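Local structure of peptidoglycan D,D-transpeptidase PbpA (Mycobacterium tuberculosis, 3UN7) at residues Arg73-Ile78 and Gly340-Pro345. The protein is a penicillin-binding transpeptidase that probably cross-links the peptidoglycan of the mycobacterial cell wall and helps regulate cell length. Numbering follows the deposited sequence.
Sequences RAEDPI and GSLKGP
Leu342 puts its two methyl groups against Ile78 and Glu75, and all three residues are buried. Its CD1 meets Ile78 CG1 at 3.9 Å. Its CD2 sits 3.4 Å from Glu75 OE2, with Glu75 CD at 3.8 Å, so a methyl group lies against the carboxylate. The bend of the Glu75 chain at chi2 (-67°) brings OE2 against that methyl. In Ile78, CG1 lies beside the backbone N (chi1 -72°) and takes the leucine methyl. Glu75 occupies the junction between helices 70-74 and 76-79 and is the N-cap residue of the second. Ile78 of helix 76-79 and the junction residue Glu75 pack on strand 339-343 of a mixed sheet, next to strand 104-107, where Val105 touches both Glu75 and Leu342. The contact thus joins the dimerisation-family region to a strand from the transpeptidase-family region, away from the probable acyl-ester serine, Ser193. At Gly340 and Ser341 the strand forms a classic beta bulge opposite Asp106. Past Leu342 the contact is looser: Ile78 CG2 is 4.3 Å from Lys343 O. The partly exposed Lys343 side chain leaves on the far side, where NZ donates to Ser341 OG (3.0 Å) and forms a salt bridge with Asp106.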
loop_
_atom_site.group_PDB
_atom_site.type_symbol
_atom_site.label_atom_id
_atom_site.label_comp_id
_atom_site.label_asym_id
_atom_site.label_seq_id
_atom_site.Cartn_x
_atom_site.Cartn_y
_atom_site.Cartn_z
ATOM N N ARG A 73 14.256 -3.393 -13.835
ATOM C CA ARG A 73 13.785 -2.931 -15.142
ATOM C C ARG A 73 13.785 -1.401 -15.212
ATOM O O ARG A 73 14.312 -0.813 -16.169
ATOM C CB ARG A 73 12.392 -3.487 -15.458
ATOM C CG ARG A 73 11.941 -3.216 -16.905
ATOM C CD ARG A 73 10.708 -4.045 -17.284
ATOM N NE ARG A 73 10.385 -3.968 -18.720
ATOM C CZ ARG A 73 10.978 -4.688 -19.678
ATOM N NH1 ARG A 73 11.963 -5.547 -19.396
ATOM N NH2 ARG A 73 10.599 -4.540 -20.944
ATOM N N ALA A 74 13.190 -0.768 -14.199
ATOM C CA ALA A 74 13.006 0.687 -14.171
ATOM C C ALA A 74 14.341 1.431 -14.146
ATOM O O ALA A 74 14.486 2.489 -14.771
ATOM C CB ALA A 74 12.139 1.091 -12.962
ATOM N N GLU A 75 15.322 0.863 -13.446
ATOM C CA GLU A 75 16.624 1.522 -13.326
ATOM C C GLU A 75 17.687 0.807 -14.145
ATOM O O GLU A 75 18.876 1.003 -13.935
ATOM C CB GLU A 75 17.048 1.644 -11.847
ATOM C CG GLU A 75 16.096 2.443 -10.978
ATOM C CD GLU A 75 16.026 3.935 -11.330
ATOM O OE1 GLU A 75 15.108 4.593 -10.824
ATOM O OE2 GLU A 75 16.864 4.455 -12.096
ATOM N N ASP A 76 17.252 0.025 -15.133
ATOM C CA ASP A 76 18.182 -0.699 -15.999
ATOM C C ASP A 76 19.363 0.120 -16.571
ATOM O O ASP A 76 20.506 -0.337 -16.477
ATOM C CB ASP A 76 17.434 -1.423 -17.117
ATOM C CG ASP A 76 18.181 -2.650 -17.622
ATOM O OD1 ASP A 76 19.011 -3.217 -16.884
ATOM O OD2 ASP A 76 17.936 -3.041 -18.778
ATOM N N PRO A 77 19.104 1.318 -17.161
ATOM C CA PRO A 77 20.209 2.086 -17.744
ATOM C C PRO A 77 21.263 2.528 -16.724
ATOM O O PRO A 77 22.454 2.562 -17.042
ATOM C CB PRO A 77 19.512 3.301 -18.355
ATOM C CG PRO A 77 18.081 2.889 -18.538
ATOM C CD PRO A 77 17.815 2.022 -17.344
ATOM N N ILE A 78 20.834 2.862 -15.512
ATOM C CA ILE A 78 21.773 3.193 -14.440
ATOM C C ILE A 78 22.524 1.928 -14.001
ATOM O O ILE A 78 23.767 1.912 -13.919
ATOM C CB ILE A 78 21.053 3.890 -13.249
ATOM C CG1 ILE A 78 20.650 5.328 -13.648
ATOM C CG2 ILE A 78 21.911 3.877 -11.966
ATOM C CD1 ILE A 78 21.806 6.341 -13.665
ATOM N N GLY A 340 15.507 7.230 -3.804
ATOM C CA GLY A 340 16.017 8.471 -3.203
ATOM C C GLY A 340 17.143 9.104 -3.990
ATOM O O GLY A 340 17.227 10.331 -4.107
ATOM N N SER A 341 18.041 8.275 -4.509
ATOM C CA SER A 341 19.132 8.795 -5.322
ATOM C C SER A 341 19.743 7.761 -6.255
ATOM O O SER A 341 19.638 6.562 -6.032
ATOM C CB SER A 341 20.214 9.466 -4.454
ATOM O OG SER A 341 20.776 8.564 -3.529
ATOM N N LEU A 342 20.351 8.266 -7.323
ATOM C CA LEU A 342 21.108 7.474 -8.274
ATOM C C LEU A 342 22.546 7.945 -8.174
ATOM O O LEU A 342 22.801 9.146 -8.086
ATOM C CB LEU A 342 20.585 7.711 -9.705
ATOM C CG LEU A 342 19.102 7.372 -9.962
ATOM C CD1 LEU A 342 18.703 7.841 -11.353
ATOM C CD2 LEU A 342 18.872 5.866 -9.778
ATOM N N LYS A 343 23.479 6.997 -8.207
ATOM C CA LYS A 343 24.908 7.295 -8.109
ATOM C C LYS A 343 25.671 6.577 -9.204
ATOM O O LYS A 343 25.190 5.589 -9.752
ATOM C CB LYS A 343 25.465 6.828 -6.758
ATOM C CG LYS A 343 24.847 7.467 -5.529
ATOM C CD LYS A 343 25.479 6.876 -4.275
ATOM C CE LYS A 343 24.526 6.855 -3.083
ATOM N NZ LYS A 343 23.632 8.050 -2.906
ATOM N N GLY A 344 26.870 7.067 -9.500
ATOM C CA GLY A 344 27.790 6.378 -10.404
ATOM C C GLY A 344 28.491 5.200 -9.731
ATOM O O GLY A 344 28.350 5.005 -8.525
ATOM N N PRO A 345 29.266 4.417 -10.506
ATOM C CA PRO A 345 30.006 3.258 -9.992
ATOM C C PRO A 345 30.938 3.647 -8.849
ATOM O O PRO A 345 31.206 2.834 -7.964
ATOM C CB PRO A 345 30.861 2.820 -11.189
ATOM C CG PRO A 345 30.803 3.937 -12.163
ATOM C CD PRO A 345 29.491 4.602 -11.949
#